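Local coordinates for fusolin (Anomala cuprea entomopoxvirus, PDB 4YN1), which forms the crystalline spindles of an insect poxvirus that enhance virulence, and probably attacks chitin as a lytic polysaccharide monooxygenase, at residues T5-R10 against F209-R214; R78-I83 against Y148-V153; I122-E125 against T131-I134; T141-P146 against T190-V195; Y161-K164 against P168-E171. All blocks are in the same frame, centred on the assembly; numbering follows the deposited sequence.

Contact 1: residues T5-R10 against F209-R214; sequences TFPIAR and FVIYVR
Pro7 and Arg10 are the residues of 5-10 that reach strand 209-217, one meeting Ile211 and the other Val210. At the start of the segment, Thr5 and Phe6 both face Glu137 of strand 131-140, a classic beta bulge at the end of strand 2-6, and Thr5 OG1 adds a hydrogen bond to the Glu137 carboxylate. The Phe6-Pro7 peptide is cis, and Pro7 CD lies 4.1 Å above one face of the Phe6 ring, nearer its rim than its centre. Pro7 is directed at the other segment, where its CG meets CD1 of Ile211 at 4.3 Å, a light apolar touch. From here the chain departs from the sheet through Ile8 to Ala9, the N-cap residue of helix 10-17. Arg10, in the first turn, sends CG anti to its own backbone nitrogen (chi1 178°), and a bend at chi3 (-69°) turns the guanidinium so that NH2 comes within 4.2 Å of Val210 CG2. The two side chains cross at about a right angle. This methyl is a minor neighbour; the charge belongs to Asp230, which forms a salt bridge with NH2, while NH1 donates to Met111 O and Trp117 makes a cation-pi contact. Several partners thus fix the rotation of the buried group. Strand 2-6 belongs to the antiparallel sheet and strand 209-217 to the mixed one, so Pro7 against Ile211 is inter-sheet packing inside the beta-sandwich core of the lytic polysaccharide monooxygenase fold.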
# COMPACT_ATOMS: atom_id res chain seq x y z
N THR A 5 0.77 -2.26 -9.31
CA THR A 5 0.33 -3.64 -9.57
C THR A 5 1.34 -4.64 -9.07
O THR A 5 0.98 -5.78 -8.78
CB THR A 5 0.01 -3.83 -11.04
OG1 THR A 5 1.02 -3.21 -11.83
CG2 THR A 5 -1.33 -3.29 -11.36
N PHE A 6 2.61 -4.25 -9.00
CA PHE A 6 3.61 -5.13 -8.42
C PHE A 6 4.63 -4.36 -7.62
O PHE A 6 5.35 -3.51 -8.18
CB PHE A 6 4.38 -5.99 -9.44
CG PHE A 6 5.34 -6.91 -8.71
CD1 PHE A 6 4.88 -8.00 -8.01
CD2 PHE A 6 6.70 -6.66 -8.73
CE1 PHE A 6 5.75 -8.78 -7.24
CE2 PHE A 6 7.58 -7.44 -7.97
CZ PHE A 6 7.10 -8.49 -7.22
N PRO A 7 4.87 -4.75 -6.37
CA PRO A 7 4.03 -5.60 -5.49
C PRO A 7 2.68 -4.89 -5.38
O PRO A 7 2.60 -3.66 -5.35
CB PRO A 7 4.84 -5.66 -4.18
CG PRO A 7 6.22 -5.12 -4.51
CD PRO A 7 5.96 -4.12 -5.60
N ILE A 8 1.60 -5.66 -5.40
CA ILE A 8 0.27 -5.07 -5.47
C ILE A 8 -0.05 -4.07 -4.34
O ILE A 8 0.23 -4.36 -3.17
CB ILE A 8 -0.78 -6.20 -5.58
CG1 ILE A 8 -2.16 -5.60 -6.00
CG2 ILE A 8 -0.87 -7.02 -4.31
CD1 ILE A 8 -3.15 -6.67 -6.39
N ALA A 9 -0.64 -2.90 -4.70
CA ALA A 9 -1.04 -1.90 -3.71
C ALA A 9 -2.17 -2.45 -2.86
O ALA A 9 -3.02 -3.23 -3.33
CB ALA A 9 -1.46 -0.60 -4.38
N ARG A 10 -2.21 -2.01 -1.62
CA ARG A 10 -3.15 -2.48 -0.64
C ARG A 10 -4.58 -2.25 -1.10
O ARG A 10 -5.43 -3.13 -0.96
CB ARG A 10 -2.92 -1.74 0.70
CG ARG A 10 -3.86 -2.12 1.80
CD ARG A 10 -3.66 -1.24 3.01
NE ARG A 10 -2.36 -1.53 3.66
CZ ARG A 10 -1.96 -1.03 4.83
NH1 ARG A 10 -2.73 -0.17 5.49
NH2 ARG A 10 -0.79 -1.39 5.34
N PHE A 209 6.88 -5.01 6.12
CA PHE A 209 7.13 -3.57 5.91
C PHE A 209 6.19 -3.00 4.86
O PHE A 209 5.38 -3.72 4.26
CB PHE A 209 8.62 -3.37 5.51
CG PHE A 209 9.07 -4.05 4.23
CD1 PHE A 209 9.51 -5.37 4.25
CD2 PHE A 209 9.03 -3.39 3.01
CE1 PHE A 209 9.91 -6.00 3.07
CE2 PHE A 209 9.48 -4.01 1.85
CZ PHE A 209 9.86 -5.33 1.88
N VAL A 210 6.25 -1.70 4.70
CA VAL A 210 5.42 -1.02 3.73
C VAL A 210 6.34 -0.25 2.78
O VAL A 210 7.35 0.36 3.20
CB VAL A 210 4.35 -0.07 4.34
CG1 VAL A 210 3.65 0.76 3.25
CG2 VAL A 210 3.33 -0.82 5.16
N ILE A 211 5.99 -0.34 1.49
CA ILE A 211 6.59 0.43 0.40
C ILE A 211 5.51 1.48 0.08
O ILE A 211 4.33 1.14 -0.11
CB ILE A 211 6.96 -0.39 -0.84
CG1 ILE A 211 7.96 -1.52 -0.50
CG2 ILE A 211 7.45 0.52 -1.97
CD1 ILE A 211 8.16 -2.58 -1.62
N TYR A 212 5.89 2.75 0.09
CA TYR A 212 4.93 3.83 -0.13
C TYR A 212 5.34 4.53 -1.40
O TYR A 212 6.47 5.01 -1.50
CB TYR A 212 4.95 4.80 1.03
CG TYR A 212 3.82 5.80 1.03
CD1 TYR A 212 2.50 5.38 1.10
CD2 TYR A 212 4.07 7.16 1.17
CE1 TYR A 212 1.46 6.28 1.21
CE2 TYR A 212 3.03 8.07 1.29
CZ TYR A 212 1.72 7.64 1.26
OH TYR A 212 0.70 8.54 1.42
N VAL A 213 4.47 4.45 -2.41
CA VAL A 213 4.73 4.96 -3.75
C VAL A 213 3.97 6.25 -3.97
O VAL A 213 2.75 6.31 -3.81
CB VAL A 213 4.36 3.91 -4.80
CG1 VAL A 213 4.59 4.46 -6.21
CG2 VAL A 213 5.15 2.61 -4.58
N ARG A 214 4.70 7.26 -4.47
CA ARG A 214 4.14 8.55 -4.77
C ARG A 214 4.38 8.83 -6.26
O ARG A 214 5.53 8.81 -6.70
CB ARG A 214 4.81 9.62 -3.92
CG ARG A 214 4.37 11.06 -4.25
CD ARG A 214 5.16 12.06 -3.42
NE ARG A 214 4.68 13.40 -3.69
CZ ARG A 214 5.41 14.51 -3.78
NH1 ARG A 214 6.71 14.48 -3.52
NH2 ARG A 214 4.84 15.66 -4.06

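Contact 2: residues R78-I83 against Y148-V153; sequences RDICWI and YFEVYV. With NAG (2-acetamido-2-deoxy-beta-D-glucopyranose), chain B; NAG (2-acetamido-2-deoxy-beta-D-glucopyranose), chain C.
Ile80 sets its CD1 against the hydrogen-bonded pair of Tyr152 OH and Glu150 OE1, and this is the tight part of the contact. CD1 stands 3.6 Å from Glu150 OE1 and 3.1 Å from Tyr152 OH, the latter an unusually short, perhaps strained, approach. CG1 lies roughly anti to the backbone nitrogen (chi1 -155°), and a turn at chi2 (69°) brings CD1 to the pair, obliquely to the tyrosine ring. Tyr152 OH donates to Glu150 OE1 at 2.7 Å, arriving from well above the carboxylate plane; Arg214 forms a salt bridge with the same oxygen. The other carboxylate oxygen faces the sugar. Glu150 OE2 accepts a nearly straight bond from N2 of the first N-acetylglucosamine (2.8 Å, 160°), whose methyl C8 rests close to Ile80 CB. At Tyr148 and Arg78 the fit is looser: a water donates to Glu150 OE2 (2.6 Å) and to Arg78 O, and also joins Tyr148 OH at 2.7 Å, lying at the edge of that ring. Farther out, the extended Arg78 chain runs alongside the second sugar, with CD 3.2 Å from its O7. The glycan is probably N-linked at nearby Asn175. Chemically, both Glu150 oxygens are engaged, OE1 by protein groups and OE2 by an acetamide N-H and a water; the carboxylate is thereby held against rotation and fixes the first sugar on the face of strand 147-154.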
# COMPACT_ATOMS: atom_id res chain seq x y z
N ARG A 78 7.13 19.93 -5.08
CA ARG A 78 8.49 19.39 -4.99
C ARG A 78 9.02 19.33 -3.57
O ARG A 78 9.98 18.60 -3.31
CB ARG A 78 9.49 20.21 -5.82
CG ARG A 78 9.20 20.14 -7.31
CD ARG A 78 10.07 21.05 -8.13
NE ARG A 78 9.61 21.19 -9.52
CZ ARG A 78 8.70 22.06 -9.96
NH1 ARG A 78 8.10 22.91 -9.12
NH2 ARG A 78 8.37 22.10 -11.25
N ASP A 79 8.47 20.16 -2.70
CA ASP A 79 8.92 20.29 -1.32
C ASP A 79 8.27 19.24 -0.46
O ASP A 79 7.11 19.39 -0.11
CB ASP A 79 8.61 21.71 -0.82
CG ASP A 79 9.11 22.00 0.59
OD1 ASP A 79 9.80 21.12 1.17
OD2 ASP A 79 8.79 23.08 1.12
N ILE A 80 9.00 18.20 -0.09
CA ILE A 80 8.44 17.13 0.75
C ILE A 80 7.94 17.64 2.11
O ILE A 80 6.93 17.14 2.61
CB ILE A 80 9.39 15.91 0.85
CG1 ILE A 80 8.63 14.60 1.18
CG2 ILE A 80 10.55 16.17 1.81
CD1 ILE A 80 7.74 14.09 0.07
N CYS A 81 8.53 18.72 2.66
CA CYS A 81 8.03 19.30 3.92
C CYS A 81 6.62 19.83 3.77
O CYS A 81 5.79 19.66 4.66
CB CYS A 81 8.98 20.38 4.43
SG CYS A 81 10.62 19.75 4.80
N TRP A 82 6.32 20.45 2.62
CA TRP A 82 4.98 20.92 2.29
C TRP A 82 4.01 19.71 2.20
O TRP A 82 2.91 19.75 2.74
CB TRP A 82 4.98 21.70 0.95
CG TRP A 82 3.61 22.08 0.48
CD1 TRP A 82 2.90 21.50 -0.53
CD2 TRP A 82 2.76 23.09 1.04
NE1 TRP A 82 1.67 22.09 -0.64
CE2 TRP A 82 1.55 23.06 0.32
CE3 TRP A 82 2.93 24.06 2.04
CZ2 TRP A 82 0.51 23.97 0.57
CZ3 TRP A 82 1.91 24.97 2.27
CH2 TRP A 82 0.70 24.90 1.56
N ILE A 83 4.44 18.64 1.56
CA ILE A 83 3.61 17.42 1.42
C ILE A 83 3.28 16.82 2.80
O ILE A 83 2.12 16.62 3.16
CB ILE A 83 4.33 16.39 0.51
CG1 ILE A 83 4.49 16.95 -0.94
CG2 ILE A 83 3.65 14.99 0.53
CD1 ILE A 83 3.26 17.35 -1.63
N TYR A 148 6.77 12.50 -11.98
CA TYR A 148 7.89 11.77 -11.42
C TYR A 148 7.43 10.88 -10.28
O TYR A 148 6.31 11.01 -9.81
CB TYR A 148 9.04 12.70 -10.98
CG TYR A 148 8.71 13.58 -9.80
CD1 TYR A 148 7.83 14.64 -9.93
CD2 TYR A 148 9.29 13.36 -8.55
CE1 TYR A 148 7.58 15.51 -8.88
CE2 TYR A 148 8.97 14.17 -7.46
CZ TYR A 148 8.14 15.27 -7.64
OH TYR A 148 7.75 16.09 -6.62
N PHE A 149 8.25 9.93 -9.94
CA PHE A 149 7.96 8.95 -8.88
C PHE A 149 8.94 9.07 -7.74
O PHE A 149 10.15 9.14 -7.98
CB PHE A 149 8.08 7.52 -9.41
CG PHE A 149 6.94 7.07 -10.27
CD1 PHE A 149 6.95 7.30 -11.63
CD2 PHE A 149 5.82 6.47 -9.71
CE1 PHE A 149 5.88 6.89 -12.44
CE2 PHE A 149 4.74 6.07 -10.52
CZ PHE A 149 4.80 6.24 -11.88
N GLU A 150 8.42 8.97 -6.52
CA GLU A 150 9.20 8.80 -5.32
C GLU A 150 8.73 7.51 -4.64
O GLU A 150 7.52 7.24 -4.62
CB GLU A 150 8.97 9.97 -4.34
CG GLU A 150 9.63 11.24 -4.84
CD GLU A 150 9.42 12.46 -3.97
OE1 GLU A 150 8.59 12.39 -3.03
OE2 GLU A 150 10.02 13.52 -4.27
N VAL A 151 9.67 6.72 -4.14
CA VAL A 151 9.34 5.51 -3.41
C VAL A 151 10.00 5.53 -2.06
O VAL A 151 11.18 5.85 -1.95
CB VAL A 151 9.69 4.22 -4.17
CG1 VAL A 151 9.13 3.01 -3.42
CG2 VAL A 151 9.15 4.26 -5.60
N TYR A 152 9.23 5.23 -1.03
CA TYR A 152 9.71 5.20 0.34
C TYR A 152 9.51 3.82 0.89
O TYR A 152 8.62 3.12 0.44
CB TYR A 152 8.94 6.17 1.22
CG TYR A 152 9.02 7.61 0.75
CD1 TYR A 152 8.20 8.08 -0.27
CD2 TYR A 152 9.88 8.52 1.37
CE1 TYR A 152 8.31 9.38 -0.74
CE2 TYR A 152 9.98 9.83 0.92
CZ TYR A 152 9.21 10.25 -0.15
OH TYR A 152 9.35 11.54 -0.61
N VAL A 153 10.29 3.45 1.90
CA VAL A 153 10.11 2.18 2.61
C VAL A 153 10.06 2.50 4.12
O VAL A 153 10.74 3.43 4.61
CB VAL A 153 11.22 1.16 2.26
CG1 VAL A 153 11.09 -0.12 3.07
CG2 VAL A 153 11.19 0.83 0.76
C1 NAG B . 13.28 14.37 -5.70
C2 NAG B . 13.32 15.23 -4.45
C3 NAG B . 12.91 16.65 -4.83
C4 NAG B . 13.79 17.18 -5.95
C5 NAG B . 13.78 16.21 -7.12
C6 NAG B . 14.71 16.59 -8.25
C7 NAG B . 12.77 14.44 -2.20
C8 NAG B . 11.71 13.82 -1.33
N2 NAG B . 12.41 14.68 -3.46
O3 NAG B . 12.96 17.50 -3.68
O4 NAG B . 13.30 18.44 -6.40
O5 NAG B . 14.21 14.92 -6.65
O6 NAG B . 16.04 16.74 -7.79
O7 NAG B . 13.88 14.73 -1.78
C1 NAG C . 13.85 19.60 -5.84
C2 NAG C . 13.79 20.71 -6.89
C3 NAG C . 14.33 22.00 -6.28
C4 NAG C . 13.55 22.35 -5.02
C5 NAG C . 13.47 21.17 -4.06
C6 NAG C . 12.48 21.40 -2.94
C7 NAG C . 14.01 20.21 -9.31
C8 NAG C . 14.95 19.78 -10.39
N2 NAG C . 14.55 20.35 -8.08
O3 NAG C . 14.17 23.04 -7.23
O4 NAG C . 14.21 23.41 -4.33
O5 NAG C . 13.04 19.99 -4.75
O6 NAG C . 12.73 20.52 -1.85
O7 NAG C . 12.83 20.45 -9.53
O HOH W 1 9.18 15.97 -4.28

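Contact 3: residues I122-E125 against T131-I134; sequences IPLE and TIPI. With EDO (1,2-ethanediol), chain E.
Ile122 and Ile134 reach toward each other tip to tip, CD1 against CD1 at 3.9 Å. The methyl of Ile134 also sits 4.0 Å from Ile122 CG2, so it touches both branches of its partner. In Ile122 CG1 lies anti to the carbonyl carbon (chi1 -58°) and the chain then runs on extended, which is what carries its terminal methyl to the facing strand. The second pair is built differently. Leu124 leaves its backbone without aiming at 131-134, yet its end swings nearer, and CD2 comes to 3.9 Å from Ile132 CG1 with the two side chains crossing at about a right angle. Here a branch lies across the flank of a chain instead of meeting its end. Phe233 of strand 223-234 touches Ile122, Leu124 and Ile132, joining the two pairs into one apolar patch. On the outer side a 1,2-ethanediol, probably from the crystallisation liquor, slips in between the segments: Glu125 N donates to its O2 (3.1 Å, 157°), while its C2 lies 3.8 Å from Ile132 CG2. No hydrogen bond joins the segments directly; each pairs with its own sheet, Ile122 and Leu124 with strand 223-234 and Ile132 and Ile134 with strand 194-203. Side chains meeting between two such sheets, joined by a short connection from 124 to 130, are what is expected near the rim of a beta sandwich, where the chain passes from one sheet to the other.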
# COMPACT_ATOMS: atom_id res chain seq x y z
N ILE A 122 8.38 -11.87 -0.75
CA ILE A 122 9.53 -11.80 -1.66
C ILE A 122 10.61 -12.75 -1.17
O ILE A 122 11.21 -12.52 -0.13
CB ILE A 122 10.04 -10.35 -1.75
CG1 ILE A 122 8.88 -9.43 -2.24
CG2 ILE A 122 11.26 -10.30 -2.68
CD1 ILE A 122 9.09 -7.98 -2.04
N PRO A 123 10.84 -13.86 -1.89
CA PRO A 123 11.79 -14.86 -1.40
C PRO A 123 13.21 -14.39 -1.61
O PRO A 123 13.46 -13.73 -2.58
CB PRO A 123 11.46 -16.09 -2.27
CG PRO A 123 11.00 -15.52 -3.54
CD PRO A 123 10.19 -14.31 -3.14
N LEU A 124 14.12 -14.65 -0.67
CA LEU A 124 15.51 -14.25 -0.81
C LEU A 124 16.34 -15.47 -1.23
O LEU A 124 16.13 -16.54 -0.71
CB LEU A 124 16.07 -13.76 0.55
CG LEU A 124 15.38 -12.54 1.15
CD1 LEU A 124 16.00 -12.16 2.44
CD2 LEU A 124 15.41 -11.36 0.22
N GLU A 125 17.32 -15.27 -2.07
CA GLU A 125 18.24 -16.36 -2.39
C GLU A 125 19.44 -16.31 -1.43
O GLU A 125 20.08 -17.33 -1.20
CB GLU A 125 18.73 -16.24 -3.84
CG GLU A 125 19.61 -17.40 -4.26
CD GLU A 125 19.76 -17.58 -5.76
OE1 GLU A 125 20.02 -16.57 -6.46
OE2 GLU A 125 19.65 -18.73 -6.23
N THR A 131 20.41 -4.84 0.15
CA THR A 131 19.57 -4.14 -0.84
C THR A 131 19.07 -5.16 -1.80
O THR A 131 19.87 -5.87 -2.40
CB THR A 131 20.33 -3.02 -1.56
OG1 THR A 131 20.89 -2.19 -0.57
CG2 THR A 131 19.44 -2.18 -2.46
N ILE A 132 17.73 -5.24 -1.95
CA ILE A 132 17.10 -6.18 -2.83
C ILE A 132 16.43 -5.38 -3.94
O ILE A 132 15.46 -4.70 -3.68
CB ILE A 132 16.09 -7.07 -2.08
CG1 ILE A 132 16.83 -7.94 -1.03
CG2 ILE A 132 15.35 -7.96 -3.09
CD1 ILE A 132 16.88 -7.40 0.29
N PRO A 133 16.92 -5.44 -5.17
CA PRO A 133 16.24 -4.71 -6.26
C PRO A 133 14.90 -5.36 -6.62
O PRO A 133 14.82 -6.56 -6.80
CB PRO A 133 17.22 -4.81 -7.41
CG PRO A 133 17.97 -6.08 -7.15
CD PRO A 133 18.10 -6.18 -5.68
N ILE A 134 13.85 -4.57 -6.63
CA ILE A 134 12.50 -5.03 -7.02
C ILE A 134 12.12 -4.26 -8.29
O ILE A 134 12.23 -3.04 -8.28
CB ILE A 134 11.53 -4.68 -5.86
CG1 ILE A 134 11.95 -5.37 -4.52
CG2 ILE A 134 10.06 -4.96 -6.20
CD1 ILE A 134 11.94 -6.74 -4.47
C1 EDO E . 18.55 -11.08 -2.79
O1 EDO E . 18.71 -11.99 -1.70
C2 EDO E . 17.18 -11.26 -3.47
O2 EDO E . 16.93 -12.64 -3.61

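Contact 4: residues T141-P146 against T190-V195; sequences TAIHEP and TANARV
Two methyls make the apolar part: Thr141 CG2 and Ala191 CB lie 4.0 Å apart, at the point where the backbones come closest, with alpha carbons 6.3 Å from each other. Thr141 places CG2 anti to its carbonyl carbon, while its hydroxyl, on another branch, hydrogen-bonds to Asn67. Tyr3 of strand 2-6 touches both Thr141 and Ala191. A mixed contact follows, Ile143 CD1 resting 4.1 Å from Asn192 ND2 as a methyl beside an amide that is occupied already.

The polar interactions run within or past the segments. Asn192 OD1 accepts from Arg194 N (3.0 Å, 163°), the donor standing above the carbonyl plane, and this closes an Asx turn leading into strand 194-203; ND2 of the same amide donates to Pro140 O. Both groups of the side chain are therefore held, and the turn is tied to the end of strand 131-140. These loops border the N terminus, where lytic polysaccharide monooxygenases characteristically carry a copper-binding histidine brace made with His1. Consistent with that, the ring of His144 meets the ring of His1 at about 70°, and Thr141 shares a backbone hydrogen bond with His1. Farther along, Glu145 OE2 bonds to Tyr196 OH.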
# COMPACT_ATOMS: atom_id res chain seq x y z
N THR A 141 -3.88 4.49 -15.23
CA THR A 141 -5.20 4.45 -15.90
C THR A 141 -5.46 5.72 -16.70
O THR A 141 -6.48 5.82 -17.37
CB THR A 141 -6.30 4.09 -14.94
OG1 THR A 141 -6.40 5.07 -13.93
CG2 THR A 141 -6.06 2.75 -14.27
N ALA A 142 -4.59 6.71 -16.58
CA ALA A 142 -4.59 7.94 -17.35
C ALA A 142 -3.12 8.35 -17.48
O ALA A 142 -2.36 8.17 -16.53
CB ALA A 142 -5.37 9.03 -16.62
N ILE A 143 -2.74 8.90 -18.61
CA ILE A 143 -1.36 9.32 -18.84
C ILE A 143 -1.25 10.81 -18.62
O ILE A 143 -1.69 11.62 -19.42
CB ILE A 143 -0.85 8.89 -20.23
CG1 ILE A 143 -0.99 7.37 -20.46
CG2 ILE A 143 0.62 9.32 -20.41
CD1 ILE A 143 -0.18 6.47 -19.51
N HIS A 144 -0.68 11.15 -17.48
CA HIS A 144 -0.48 12.50 -17.03
C HIS A 144 1.02 12.71 -17.00
O HIS A 144 1.68 12.10 -16.15
CB HIS A 144 -1.03 12.64 -15.59
CG HIS A 144 -2.50 12.37 -15.42
ND1 HIS A 144 -3.41 12.70 -16.41
CD2 HIS A 144 -3.17 11.88 -14.35
CE1 HIS A 144 -4.61 12.44 -15.90
NE2 HIS A 144 -4.50 11.93 -14.66
N GLU A 145 1.57 13.39 -17.99
CA GLU A 145 2.99 13.72 -18.09
C GLU A 145 3.06 15.24 -18.30
O GLU A 145 2.12 15.82 -18.88
CB GLU A 145 3.71 12.94 -19.19
CG GLU A 145 3.79 11.44 -18.85
CD GLU A 145 4.60 10.52 -19.74
OE1 GLU A 145 5.05 10.97 -20.82
OE2 GLU A 145 4.78 9.34 -19.36
N PRO A 146 4.04 15.94 -17.74
CA PRO A 146 5.23 15.43 -17.03
C PRO A 146 4.93 15.03 -15.58
O PRO A 146 4.04 15.59 -14.95
CB PRO A 146 6.19 16.64 -17.11
CG PRO A 146 5.30 17.80 -17.06
CD PRO A 146 4.09 17.41 -17.88
N THR A 190 -3.98 -5.02 -16.29
CA THR A 190 -4.94 -5.25 -17.38
C THR A 190 -5.55 -3.96 -17.88
O THR A 190 -6.13 -3.93 -18.97
CB THR A 190 -6.07 -6.20 -16.91
OG1 THR A 190 -6.55 -5.74 -15.67
CG2 THR A 190 -5.58 -7.63 -16.77
N ALA A 191 -5.48 -2.91 -17.07
CA ALA A 191 -6.10 -1.62 -17.38
C ALA A 191 -5.38 -0.80 -18.42
O ALA A 191 -5.95 0.17 -18.92
CB ALA A 191 -6.26 -0.81 -16.11
N ASN A 192 -4.14 -1.14 -18.76
CA ASN A 192 -3.43 -0.36 -19.76
C ASN A 192 -2.43 -1.23 -20.48
O ASN A 192 -1.83 -2.08 -19.87
CB ASN A 192 -2.75 0.83 -19.06
CG ASN A 192 -2.44 1.97 -19.95
OD1 ASN A 192 -2.06 1.80 -21.10
ND2 ASN A 192 -2.62 3.19 -19.47
N ALA A 193 -2.16 -0.93 -21.74
CA ALA A 193 -1.15 -1.63 -22.54
C ALA A 193 0.23 -1.13 -22.18
O ALA A 193 1.20 -1.72 -22.62
CB ALA A 193 -1.41 -1.38 -24.03
N ARG A 194 0.34 0.03 -21.48
CA ARG A 194 1.63 0.62 -21.11
C ARG A 194 1.68 0.83 -19.61
O ARG A 194 0.66 1.06 -18.96
CB ARG A 194 1.82 1.96 -21.79
CG ARG A 194 1.92 1.83 -23.30
CD ARG A 194 1.93 3.15 -24.02
NE ARG A 194 2.03 2.87 -25.45
CZ ARG A 194 1.02 2.50 -26.24
NH1 ARG A 194 -0.22 2.46 -25.76
NH2 ARG A 194 1.24 2.21 -27.52
N VAL A 195 2.86 0.74 -19.05
CA VAL A 195 3.09 0.83 -17.61
C VAL A 195 4.33 1.64 -17.33
O VAL A 195 5.10 1.93 -18.24
CB VAL A 195 3.26 -0.59 -17.01
CG1 VAL A 195 1.98 -1.41 -17.08
CG2 VAL A 195 4.42 -1.33 -17.62

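Contact 5: residues Y161-K164 against P168-E171; sequences YRDK and PLLE
Lys164 and Leu169 mark where the two backbones come nearest, with their alpha carbons still 8.8 Å apart. Asp163 and Lys164 are extended (Lys164 phi/psi -77°/149°), though they belong to no regular strand, whereas Pro168 sits in a 3-10 turn and the chain straightens into strand 170-176 from Leu170 onward. No backbone hydrogen bond links the segments, and what bridges the gap is one side chain. Leu169 points at 161-164, with CG anti to its carbonyl carbon and CD1 anti to CA (chi2 -174°), so that CD1 extends to 3.7 Å from Lys164 O. The same methyl lies 4.3 Å from Asp163 CB, and thus rests against the aliphatic foot of the acid and the neighbouring carbonyl group. The charged ends go elsewhere. Asp163 turns its OD2 back along its own loop to accept from Asn159 N, and Asn159 OD1 in return takes Tyr161 N, which ties up the start of the segment. Lys164 bends at chi2 (-70°) and leads its ammonium group away from Leu169 to donate to Asp112 O. The contact is therefore small and van der Waals in character, on the protein surface; Asp163, Lys164 and Leu169 all touch crystal neighbours as well. In the fold it joins the loop after strand 147-154 to the start of its antiparallel neighbour 170-176. Backbone bonds from Leu169 to Thr155 and from Glu171 to Val153 begin that strand pairing, and Leu170 packs on Tyr152 and Thr154 of the partner strand.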
# COMPACT_ATOMS: atom_id res chain seq x y z
N TYR A 161 1.47 -4.46 12.82
CA TYR A 161 0.43 -4.80 13.78
C TYR A 161 0.09 -3.66 14.73
O TYR A 161 -0.95 -3.73 15.41
CB TYR A 161 0.83 -6.04 14.62
CG TYR A 161 1.20 -7.23 13.77
CD1 TYR A 161 0.22 -7.97 13.12
CD2 TYR A 161 2.53 -7.60 13.58
CE1 TYR A 161 0.57 -9.02 12.27
CE2 TYR A 161 2.88 -8.57 12.68
CZ TYR A 161 1.91 -9.27 11.99
OH TYR A 161 2.29 -10.32 11.21
N ARG A 162 0.97 -2.65 14.83
CA ARG A 162 0.80 -1.58 15.79
C ARG A 162 0.77 -0.18 15.26
O ARG A 162 0.19 0.68 15.90
CB ARG A 162 1.99 -1.61 16.79
CG ARG A 162 2.12 -2.90 17.60
CD ARG A 162 3.28 -2.80 18.57
NE ARG A 162 3.20 -3.84 19.60
CZ ARG A 162 3.97 -3.89 20.68
NH1 ARG A 162 4.92 -2.98 20.86
NH2 ARG A 162 3.78 -4.84 21.59
N ASP A 163 1.52 0.09 14.21
CA ASP A 163 1.78 1.43 13.77
C ASP A 163 1.07 1.85 12.52
O ASP A 163 0.96 1.07 11.57
CB ASP A 163 3.27 1.55 13.49
CG ASP A 163 4.22 1.25 14.64
OD1 ASP A 163 3.86 1.57 15.80
OD2 ASP A 163 5.36 0.81 14.36
N LYS A 164 0.71 3.14 12.46
CA LYS A 164 0.24 3.77 11.24
C LYS A 164 1.47 4.04 10.38
O LYS A 164 2.54 4.37 10.92
CB LYS A 164 -0.39 5.14 11.53
CG LYS A 164 -1.70 5.07 12.28
CD LYS A 164 -2.78 4.51 11.42
CE LYS A 164 -4.17 4.97 11.78
NZ LYS A 164 -5.12 3.84 11.88
N PRO A 168 7.54 10.32 9.48
CA PRO A 168 8.77 10.04 10.26
C PRO A 168 9.16 8.55 10.32
O PRO A 168 10.27 8.24 10.77
CB PRO A 168 8.46 10.59 11.64
CG PRO A 168 7.08 11.06 11.63
CD PRO A 168 6.45 10.86 10.31
N LEU A 169 8.27 7.62 9.86
CA LEU A 169 8.61 6.21 9.81
C LEU A 169 8.95 5.77 8.39
O LEU A 169 9.06 4.56 8.16
CB LEU A 169 7.45 5.35 10.36
CG LEU A 169 7.02 5.62 11.77
CD1 LEU A 169 5.97 4.58 12.22
CD2 LEU A 169 8.22 5.62 12.70
N LEU A 170 9.15 6.72 7.46
CA LEU A 170 9.46 6.41 6.04
C LEU A 170 10.80 6.97 5.64
O LEU A 170 11.22 8.00 6.13
CB LEU A 170 8.37 7.00 5.13
CG LEU A 170 7.00 6.32 5.14
CD1 LEU A 170 6.01 7.17 4.40
CD2 LEU A 170 7.06 4.95 4.55
N GLU A 171 11.52 6.23 4.80
CA GLU A 171 12.80 6.60 4.26
C GLU A 171 12.74 6.57 2.74
O GLU A 171 12.24 5.60 2.16
CB GLU A 171 13.92 5.69 4.82
CG GLU A 171 13.92 4.22 4.47
CD GLU A 171 14.96 3.44 5.26
OE1 GLU A 171 15.73 2.68 4.64
OE2 GLU A 171 15.01 3.60 6.50

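Contact 1 spans the longest stretch of chain among the five contacts, from the N-terminal strand to strand 209-217, and the other four fall within it: contact 3 and contact 5 are short local closures, while contacts 2 and 4 interleave. Strands 147-154, 170-176 and 209-217 run side by side in the mixed sheet, so contacts 1, 2 and 5 touch, with centres 14 to 16 Å apart; a probable backbone hydrogen bond from Tyr212 N to Tyr152 O joins contacts 1 and 2. Contact 3 meets contact 1 through Ile134. Contact 4 lies at the N-terminal end, about 30 Å between centres from contact 5. One sandwich thus carries both the glycan and the probable active-site end.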